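PDB 3H4X: phosphatidylinositol-specific phospholipase C1 from Streptomyces antibioticus, which belongs to the phosphoinositide phospholipase C family, of the calcium-dependent kind, and folds as a closed barrel of parallel strands ringed by helices. Local coordinates for residues A156-T164 / K225-P233; V257-L267 / Y281-P292. All blocks are in the same frame, centred on the assembly; numbering follows the deposited sequence.

Overall arrangement
Both contacts reach the same parallel barrel. In interaction 1, 156-164 packs against 225-233, where the chain leads into barrel strand 232-236; in interaction 2, strands 258-262 and 282-286 pair over their whole length. Strands 232-236 and 258-262 are neighbours, so although the two centres lie about 24 Å apart the contacts touch: Phe232 CB is 3.8 Å from Val258 CG2, and Leu163 CD2 is 4.2 Å from Val257 CG2. Interaction 1 thus meets the N-terminal ends of the interaction 2 strands. Their C-terminal ends carry Asp262 and Thr286; an acetate ion, probably from the crystallisation liquor, comes within about 3 Å of the Asp262 side chain (nearest atoms).

Interaction 1 (A156-T164 / K225-P233); sequences AVYGPGDLT and KLAQSTAFP. With EOH (ethanol), chain L.
Pro160 lies flat against Phe232: its CG sits over the middle of the ring, 4.1 Å from the centroid and 11° off the normal, a CH-pi contact. Phe232 is turned beside its own backbone N (chi1 -67°), which lays its ring against the start of helix 160-164, where Leu163 CD2 reaches Phe232 CE1 at 3.7 Å. Packing here is tight. Pro160 CG is only 3.0 Å from Ala231 O, a buried carbonyl with no polar partner, while Ser229 OG leans on the proline ring and spends its proton on Leu226 O. Leu226 drapes over the next turn, CG against Gly161 CA and CD2 3.6 Å from Thr164 CB. The other side is looser and joined by water. One water donates to both Tyr158 O and Thr230 O; another takes the N-H of Gly161, 2.8 Å away, and donates to Ser229 O. The exposed Asp162 accepts from Gly159 N through the anti lone pair of OD2, at 2.9 Å and nearly straight (176°). Gly159 is the N-cap of the short helix; helix 160-164 and the loop 225-231 pack at the N-terminal end of strand 232-236 of the parallel barrel, in keeping with a TIM-barrel-like fold.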
loop_
_atom_site.group_PDB
_atom_site.type_symbol
_atom_site.label_atom_id
_atom_site.label_comp_id
_atom_site.label_asym_id
_atom_site.label_seq_id
_atom_site.Cartn_x
_atom_site.Cartn_y
_atom_site.Cartn_z
ATOM N N ALA A 156 -5.320 -14.961 3.431
ATOM C CA ALA A 156 -5.928 -13.861 2.697
ATOM C C ALA A 156 -4.894 -12.919 2.077
ATOM O O ALA A 156 -5.244 -12.059 1.276
ATOM C CB ALA A 156 -6.873 -13.086 3.597
ATOM N N VAL A 157 -3.627 -13.083 2.444
ATOM C CA VAL A 157 -2.572 -12.204 1.949
ATOM C C VAL A 157 -1.919 -12.753 0.685
ATOM O O VAL A 157 -1.612 -13.942 0.603
ATOM C CB VAL A 157 -1.487 -11.984 3.019
ATOM C CG1 VAL A 157 -0.398 -11.050 2.499
ATOM C CG2 VAL A 157 -2.109 -11.434 4.285
ATOM N N TYR A 158 -1.720 -11.884 -0.299
ATOM C CA TYR A 158 -0.890 -12.208 -1.447
ATOM C C TYR A 158 0.394 -11.410 -1.275
ATOM O O TYR A 158 0.381 -10.183 -1.346
ATOM C CB TYR A 158 -1.586 -11.829 -2.751
ATOM C CG TYR A 158 -0.856 -12.319 -3.984
ATOM C CD1 TYR A 158 -1.063 -13.603 -4.479
ATOM C CD2 TYR A 158 0.041 -11.501 -4.655
ATOM C CE1 TYR A 158 -0.398 -14.055 -5.612
ATOM C CE2 TYR A 158 0.712 -11.946 -5.783
ATOM C CZ TYR A 158 0.491 -13.224 -6.256
ATOM O OH TYR A 158 1.160 -13.657 -7.378
ATOM N N GLY A 159 1.492 -12.113 -1.022
ATOM C CA GLY A 159 2.757 -11.476 -0.664
ATOM C C GLY A 159 3.878 -11.797 -1.635
ATOM O O GLY A 159 3.665 -12.481 -2.635
ATOM N N PRO A 160 5.090 -11.296 -1.351
ATOM C CA PRO A 160 6.232 -11.500 -2.235
ATOM C C PRO A 160 6.523 -12.963 -2.530
ATOM O O PRO A 160 6.951 -13.284 -3.637
ATOM C CB PRO A 160 7.390 -10.879 -1.453
ATOM C CG PRO A 160 6.751 -9.812 -0.659
ATOM C CD PRO A 160 5.408 -10.365 -0.257
ATOM N N GLY A 161 6.326 -13.842 -1.555
ATOM C CA GLY A 161 6.534 -15.270 -1.792
ATOM C C GLY A 161 5.579 -15.810 -2.841
ATOM O O GLY A 161 5.940 -16.649 -3.668
ATOM N N ASP A 162 4.344 -15.329 -2.809
ATOM C CA ASP A 162 3.345 -15.758 -3.776
ATOM C C ASP A 162 3.698 -15.285 -5.182
ATOM O O ASP A 162 3.647 -16.062 -6.134
ATOM C CB ASP A 162 1.964 -15.251 -3.363
ATOM C CG ASP A 162 1.544 -15.775 -2.008
ATOM O OD1 ASP A 162 1.499 -17.010 -1.841
ATOM O OD2 ASP A 162 1.271 -14.961 -1.105
ATOM N N LEU A 163 4.064 -14.015 -5.315
ATOM C CA LEU A 163 4.427 -13.473 -6.618
ATOM C C LEU A 163 5.687 -14.133 -7.159
ATOM O O LEU A 163 5.776 -14.447 -8.342
ATOM C CB LEU A 163 4.646 -11.962 -6.536
ATOM C CG LEU A 163 5.051 -11.282 -7.847
ATOM C CD1 LEU A 163 3.901 -11.301 -8.848
ATOM C CD2 LEU A 163 5.504 -9.858 -7.578
ATOM N N THR A 164 6.666 -14.344 -6.291
ATOM C CA THR A 164 7.975 -14.796 -6.734
ATOM C C THR A 164 7.983 -16.259 -7.170
ATOM O O THR A 164 8.698 -16.633 -8.098
ATOM C CB THR A 164 9.033 -14.548 -5.647
ATOM O OG1 THR A 164 9.098 -13.145 -5.372
ATOM C CG2 THR A 164 10.398 -15.031 -6.101
ATOM N N LYS A 225 12.941 -18.935 2.904
ATOM C CA LYS A 225 11.799 -18.602 3.754
ATOM C C LYS A 225 10.959 -17.431 3.237
ATOM O O LYS A 225 10.267 -16.772 4.013
ATOM C CB LYS A 225 12.283 -18.301 5.171
ATOM C CG LYS A 225 12.847 -19.519 5.888
ATOM C CD LYS A 225 13.441 -19.158 7.240
ATOM C CE LYS A 225 13.984 -20.394 7.942
ATOM N NZ LYS A 225 14.926 -20.037 9.035
ATOM N N LEU A 226 11.006 -17.175 1.935
ATOM C CA LEU A 226 10.273 -16.042 1.380
ATOM C C LEU A 226 8.764 -16.174 1.611
ATOM O O LEU A 226 8.049 -15.174 1.670
ATOM C CB LEU A 226 10.578 -15.882 -0.112
ATOM C CG LEU A 226 10.081 -14.583 -0.748
ATOM C CD1 LEU A 226 10.766 -13.363 -0.130
ATOM C CD2 LEU A 226 10.298 -14.629 -2.252
ATOM N N ALA A 227 8.284 -17.407 1.754
ATOM C CA ALA A 227 6.850 -17.650 1.902
ATOM C C ALA A 227 6.236 -16.946 3.105
ATOM O O ALA A 227 5.038 -16.674 3.121
ATOM C CB ALA A 227 6.567 -19.143 1.971
ATOM N N GLN A 228 7.044 -16.652 4.115
ATOM C CA GLN A 228 6.505 -16.051 5.330
ATOM C C GLN A 228 6.425 -14.519 5.272
ATOM O O GLN A 228 5.928 -13.891 6.207
ATOM C CB GLN A 228 7.295 -16.516 6.551
ATOM C CG GLN A 228 8.687 -15.937 6.642
ATOM C CD GLN A 228 9.530 -16.645 7.684
ATOM O OE1 GLN A 228 9.672 -17.871 7.660
ATOM N NE2 GLN A 228 10.100 -15.876 8.605
ATOM N N SER A 229 6.913 -13.922 4.183
ATOM C CA SER A 229 6.826 -12.466 3.995
ATOM C C SER A 229 5.395 -12.042 3.676
ATOM O O SER A 229 4.603 -12.839 3.171
ATOM C CB SER A 229 7.773 -11.998 2.885
ATOM O OG SER A 229 7.381 -12.500 1.620
ATOM N N THR A 230 5.070 -10.782 3.949
ATOM C CA THR A 230 3.688 -10.329 3.801
ATOM C C THR A 230 3.497 -9.042 3.008
ATOM O O THR A 230 2.362 -8.700 2.688
ATOM C CB THR A 230 2.995 -10.129 5.172
ATOM O OG1 THR A 230 3.620 -9.046 5.875
ATOM C CG2 THR A 230 3.045 -11.404 6.009
ATOM N N ALA A 231 4.578 -8.327 2.704
ATOM C CA ALA A 231 4.451 -6.989 2.131
ATOM C C ALA A 231 5.473 -6.710 1.040
ATOM O O ALA A 231 6.558 -7.297 1.019
ATOM C CB ALA A 231 4.565 -5.939 3.226
ATOM N N PHE A 232 5.116 -5.793 0.148
ATOM C CA PHE A 232 6.002 -5.333 -0.907
ATOM C C PHE A 232 6.564 -3.962 -0.551
ATOM O O PHE A 232 5.814 -2.997 -0.422
ATOM C CB PHE A 232 5.222 -5.228 -2.212
ATOM C CG PHE A 232 4.765 -6.549 -2.747
ATOM C CD1 PHE A 232 5.556 -7.254 -3.638
ATOM C CD2 PHE A 232 3.548 -7.093 -2.364
ATOM C CE1 PHE A 232 5.150 -8.471 -4.138
ATOM C CE2 PHE A 232 3.135 -8.317 -2.861
ATOM C CZ PHE A 232 3.937 -9.004 -3.751
ATOM N N PRO A 233 7.888 -3.864 -0.385
ATOM C CA PRO A 233 8.465 -2.549 -0.144
ATOM C C PRO A 233 8.450 -1.755 -1.446
ATOM O O PRO A 233 8.709 -2.309 -2.520
ATOM C CB PRO A 233 9.901 -2.870 0.271
ATOM C CG PRO A 233 10.201 -4.148 -0.420
ATOM C CD PRO A 233 8.911 -4.923 -0.426
HETATM C C1 EOH L . 12.702 -17.010 9.971
HETATM C C2 EOH L . 13.585 -17.885 10.853
HETATM O O EOH L . 11.954 -16.078 10.721
HETATM O O HOH W 1 1.409 -8.111 0.200
HETATM O O HOH W 2 4.520 -14.044 0.555
#

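Interaction 2 (V257-L267 / Y281-P292). Unlike the reference sequence in segment 257-267: Ala264 (reference Pro). With EOH (ethanol), chain J.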
loop_
_atom_site.group_PDB
_atom_site.type_symbol
_atom_site.label_atom_id
_atom_site.label_comp_id
_atom_site.label_asym_id
_atom_site.label_seq_id
_atom_site.Cartn_x
_atom_site.Cartn_y
_atom_site.Cartn_z
ATOM N N VAL A 257 9.381 -3.990 -6.531
ATOM C CA VAL A 257 8.580 -4.053 -7.753
ATOM C C VAL A 257 7.381 -3.110 -7.671
ATOM O O VAL A 257 6.456 -3.180 -8.487
ATOM C CB VAL A 257 8.125 -5.490 -8.076
ATOM C CG1 VAL A 257 9.337 -6.380 -8.331
ATOM C CG2 VAL A 257 7.268 -6.063 -6.950
ATOM N N VAL A 258 7.419 -2.228 -6.673
ATOM C CA VAL A 258 6.384 -1.233 -6.429
ATOM C C VAL A 258 7.066 0.120 -6.267
ATOM O O VAL A 258 8.125 0.219 -5.643
ATOM C CB VAL A 258 5.562 -1.576 -5.165
ATOM C CG1 VAL A 258 4.436 -0.562 -4.954
ATOM C CG2 VAL A 258 5.014 -2.993 -5.266
ATOM N N PHE A 259 6.455 1.147 -6.844
ATOM C CA PHE A 259 7.007 2.494 -6.874
ATOM C C PHE A 259 5.882 3.445 -6.526
ATOM O O PHE A 259 4.739 3.226 -6.918
ATOM C CB PHE A 259 7.576 2.787 -8.258
ATOM C CG PHE A 259 8.666 1.845 -8.651
ATOM C CD1 PHE A 259 9.994 2.190 -8.464
ATOM C CD2 PHE A 259 8.367 0.593 -9.161
ATOM C CE1 PHE A 259 11.001 1.304 -8.798
ATOM C CE2 PHE A 259 9.370 -0.294 -9.502
ATOM C CZ PHE A 259 10.690 0.066 -9.325
ATOM N N ASP A 260 6.203 4.486 -5.771
ATOM C CA ASP A 260 5.187 5.340 -5.180
ATOM C C ASP A 260 5.701 6.770 -5.221
ATOM O O ASP A 260 6.764 7.068 -4.668
ATOM C CB ASP A 260 4.957 4.874 -3.739
ATOM C CG ASP A 260 3.774 5.533 -3.080
ATOM O OD1 ASP A 260 3.755 6.774 -3.002
ATOM O OD2 ASP A 260 2.868 4.800 -2.626
ATOM N N GLY A 261 4.977 7.656 -5.896
ATOM C CA GLY A 261 5.463 9.020 -6.054
ATOM C C GLY A 261 4.375 9.981 -6.473
ATOM O O GLY A 261 3.259 9.583 -6.805
ATOM N N ASP A 262 4.722 11.262 -6.468
ATOM C CA ASP A 262 3.791 12.346 -6.739
ATOM C C ASP A 262 3.289 12.339 -8.186
ATOM O O ASP A 262 4.083 12.342 -9.131
ATOM C CB ASP A 262 4.496 13.665 -6.433
ATOM C CG ASP A 262 3.623 14.859 -6.692
ATOM O OD1 ASP A 262 2.613 15.017 -5.979
ATOM O OD2 ASP A 262 3.952 15.637 -7.613
ATOM N N ALA A 263 1.967 12.355 -8.356
ATOM C CA ALA A 263 1.360 12.299 -9.689
ATOM C C ALA A 263 1.816 13.433 -10.610
ATOM O O ALA A 263 2.188 13.195 -11.763
ATOM C CB ALA A 263 -0.159 12.286 -9.586
ATOM N N ALA A 264 1.773 14.666 -10.116
ATOM C CA ALA A 264 2.171 15.801 -10.943
ATOM C C ALA A 264 3.611 15.638 -11.423
ATOM O O ALA A 264 3.938 15.955 -12.570
ATOM C CB ALA A 264 2.000 17.106 -10.178
ATOM N N THR A 265 4.472 15.133 -10.546
ATOM C CA THR A 265 5.866 14.899 -10.900
ATOM C C THR A 265 5.988 13.849 -12.007
ATOM O O THR A 265 6.723 14.044 -12.981
ATOM C CB THR A 265 6.697 14.503 -9.665
ATOM O OG1 THR A 265 6.588 15.531 -8.672
ATOM C CG2 THR A 265 8.159 14.322 -10.034
ATOM N N TYR A 266 5.253 12.747 -11.875
ATOM C CA TYR A 266 5.278 11.717 -12.907
ATOM C C TYR A 266 4.815 12.241 -14.255
ATOM O O TYR A 266 5.176 11.693 -15.296
ATOM C CB TYR A 266 4.414 10.518 -12.515
ATOM C CG TYR A 266 5.075 9.584 -11.532
ATOM C CD1 TYR A 266 6.314 9.014 -11.809
ATOM C CD2 TYR A 266 4.461 9.264 -10.331
ATOM C CE1 TYR A 266 6.926 8.162 -10.909
ATOM C CE2 TYR A 266 5.059 8.406 -9.434
ATOM C CZ TYR A 266 6.292 7.863 -9.721
ATOM O OH TYR A 266 6.881 7.017 -8.809
ATOM N N LEU A 267 3.997 13.288 -14.233
ATOM C CA LEU A 267 3.443 13.824 -15.468
ATOM C C LEU A 267 4.160 15.082 -15.955
ATOM O O LEU A 267 3.708 15.723 -16.901
ATOM C CB LEU A 267 1.948 14.101 -15.300
ATOM C CG LEU A 267 1.027 12.924 -15.619
ATOM C CD1 LEU A 267 1.351 11.695 -14.772
ATOM C CD2 LEU A 267 -0.423 13.332 -15.452
ATOM N N TYR A 281 5.583 -3.452 -13.193
ATOM C CA TYR A 281 5.728 -2.909 -11.848
ATOM C C TYR A 281 4.474 -2.140 -11.465
ATOM O O TYR A 281 3.812 -1.551 -12.318
ATOM C CB TYR A 281 6.922 -1.961 -11.768
ATOM C CG TYR A 281 8.258 -2.562 -12.142
ATOM C CD1 TYR A 281 8.539 -3.904 -11.916
ATOM C CD2 TYR A 281 9.256 -1.768 -12.686
ATOM C CE1 TYR A 281 9.777 -4.443 -12.248
ATOM C CE2 TYR A 281 10.488 -2.288 -13.018
ATOM C CZ TYR A 281 10.747 -3.620 -12.798
ATOM O OH TYR A 281 11.985 -4.106 -13.150
ATOM N N LEU A 282 4.156 -2.126 -10.175
ATOM C CA LEU A 282 3.040 -1.320 -9.697
ATOM C C LEU A 282 3.496 0.111 -9.480
ATOM O O LEU A 282 4.530 0.350 -8.861
ATOM C CB LEU A 282 2.452 -1.892 -8.409
ATOM C CG LEU A 282 1.949 -3.333 -8.506
ATOM C CD1 LEU A 282 1.314 -3.761 -7.193
ATOM C CD2 LEU A 282 0.970 -3.514 -9.660
ATOM N N LEU A 283 2.720 1.056 -9.997
ATOM C CA LEU A 283 3.054 2.471 -9.912
ATOM C C LEU A 283 1.931 3.216 -9.199
ATOM O O LEU A 283 0.834 3.375 -9.736
ATOM C CB LEU A 283 3.275 3.043 -11.316
ATOM C CG LEU A 283 3.732 4.500 -11.420
ATOM C CD1 LEU A 283 5.003 4.740 -10.624
ATOM C CD2 LEU A 283 3.928 4.896 -12.871
ATOM N N ILE A 284 2.195 3.650 -7.971
ATOM C CA ILE A 284 1.223 4.412 -7.192
ATOM C C ILE A 284 1.502 5.897 -7.376
ATOM O O ILE A 284 2.609 6.362 -7.083
ATOM C CB ILE A 284 1.291 4.077 -5.677
ATOM C CG1 ILE A 284 0.817 2.652 -5.381
ATOM C CG2 ILE A 284 0.430 5.047 -4.880
ATOM C CD1 ILE A 284 1.709 1.562 -5.905
ATOM N N MET A 285 0.501 6.632 -7.856
ATOM C CA MET A 285 0.621 8.071 -8.052
ATOM C C MET A 285 -0.218 8.808 -7.018
ATOM O O MET A 285 -1.448 8.705 -7.004
ATOM C CB MET A 285 0.197 8.474 -9.460
ATOM C CG MET A 285 1.033 7.854 -10.561
ATOM S SD MET A 285 0.846 8.795 -12.079
ATOM C CE MET A 285 1.897 7.868 -13.199
ATOM N N THR A 286 0.463 9.547 -6.150
ATOM C CA THR A 286 -0.176 10.203 -5.020
ATOM C C THR A 286 -0.576 11.646 -5.337
ATOM O O THR A 286 -0.079 12.256 -6.286
ATOM C CB THR A 286 0.731 10.165 -3.770
ATOM O OG1 THR A 286 1.998 10.754 -4.079
ATOM C CG2 THR A 286 0.958 8.726 -3.309
ATOM N N ASP A 287 -1.474 12.187 -4.525
ATOM C CA ASP A 287 -1.985 13.539 -4.731
ATOM C C ASP A 287 -2.417 13.747 -6.177
ATOM O O ASP A 287 -2.020 14.713 -6.831
ATOM C CB ASP A 287 -0.948 14.576 -4.300
ATOM C CG ASP A 287 -0.757 14.605 -2.797
ATOM O OD1 ASP A 287 -1.772 14.617 -2.074
ATOM O OD2 ASP A 287 0.400 14.600 -2.336
ATOM N N ALA A 288 -3.244 12.830 -6.662
ATOM C CA ALA A 288 -3.725 12.861 -8.039
ATOM C C ALA A 288 -4.401 14.183 -8.396
ATOM O O ALA A 288 -4.396 14.601 -9.553
ATOM C CB ALA A 288 -4.675 11.701 -8.291
ATOM N N HIS A 289 -4.979 14.840 -7.398
ATOM C CA HIS A 289 -5.688 16.095 -7.624
ATOM C C HIS A 289 -4.760 17.259 -7.980
ATOM O O HIS A 289 -5.204 18.258 -8.558
ATOM C CB HIS A 289 -6.504 16.449 -6.383
ATOM C CG HIS A 289 -5.673 16.645 -5.156
ATOM N ND1 HIS A 289 -4.968 15.619 -4.560
ATOM C CD2 HIS A 289 -5.428 17.750 -4.413
ATOM C CE1 HIS A 289 -4.330 16.085 -3.502
ATOM N NE2 HIS A 289 -4.592 17.374 -3.391
ATOM N N ASN A 290 -3.480 17.134 -7.639
ATOM C CA ASN A 290 -2.518 18.214 -7.868
ATOM C C ASN A 290 -1.918 18.222 -9.268
ATOM O O ASN A 290 -1.136 19.107 -9.609
ATOM C CB ASN A 290 -1.396 18.182 -6.830
ATOM C CG ASN A 290 -1.812 18.768 -5.499
ATOM O OD1 ASN A 290 -1.198 18.489 -4.470
ATOM N ND2 ASN A 290 -2.858 19.584 -5.511
ATOM N N VAL A 291 -2.269 17.236 -10.081
ATOM C CA VAL A 291 -1.889 17.270 -11.485
ATOM C C VAL A 291 -2.578 18.472 -12.125
ATOM O O VAL A 291 -3.773 18.678 -11.922
ATOM C CB VAL A 291 -2.319 15.982 -12.201
ATOM C CG1 VAL A 291 -2.014 16.061 -13.682
ATOM C CG2 VAL A 291 -1.624 14.777 -11.576
ATOM N N PRO A 292 -1.830 19.288 -12.887
ATOM C CA PRO A 292 -2.463 20.469 -13.473
ATOM C C PRO A 292 -3.388 20.109 -14.632
ATOM O O PRO A 292 -3.084 19.201 -15.400
ATOM C CB PRO A 292 -1.273 21.298 -13.970
ATOM C CG PRO A 292 -0.164 20.324 -14.157
ATOM C CD PRO A 292 -0.383 19.219 -13.166
HETATM C C1 EOH J . 1.951 17.486 -6.279
HETATM C C2 EOH J . 3.302 18.155 -6.499
HETATM O O EOH J . 1.611 17.399 -4.913
HETATM O O HOH W 3 4.260 9.447 -3.022
HETATM O O HOH W 4 0.506 15.473 -7.688
HETATM O O HOH W 5 2.311 13.464 -3.730
#
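Val258 pairs with Leu282 at the start of a parallel ladder that ends at Asp262 with Thr286; bonds from Val257 O and Ala263 N extend it at the ends. Six backbone bonds alternate across it; the straightest is Ile284 N to Phe259 O, 2.8 Å at 175°. The last, Ala263 N to Thr286 O at 2.9 Å, carries the pairing into helix 263-266. Asp260 OD2 forms a salt bridge with Lys127, and a water donates to Asp260 OD1 and Thr286 OG1. A second water accepts from Thr286 OG1 and donates to Asp262 OD1 and Asp287 OD2, which lie 4.3 Å apart; sharing it may soften their repulsion. A third takes the N-H of Ala264 and donates to Asp262 OD1 and Asp287 O. Asp262 is also the N-cap of the helix, accepting from Thr265 N, although its OD2 is less surely placed because ethanol is modelled too close.

The opposite face is greasy. The Phe259 and Tyr281 rings meet obliquely, planes at 41°, with Phe259 CE2 3.5 Å from Tyr281 CD2. Leu283, with CG anti to its backbone N (chi1 -176°), brings CD1 to 3.5 Å from Tyr266 CZ. Met285 CG packs 3.7 Å from Tyr266 CD2, and Met285 SD lies obliquely 5.1 Å from that ring's centroid, a Met-aromatic contact. Ala263 CB wedges against Val291 CG2 at 3.5 Å. Strand 232-236 flanks 258-262, strand 319-322 flanks 282-286, helix 302-314 packs on Leu267, Ala288 and Val291, and helix 170-177 covers Val257 and Tyr281.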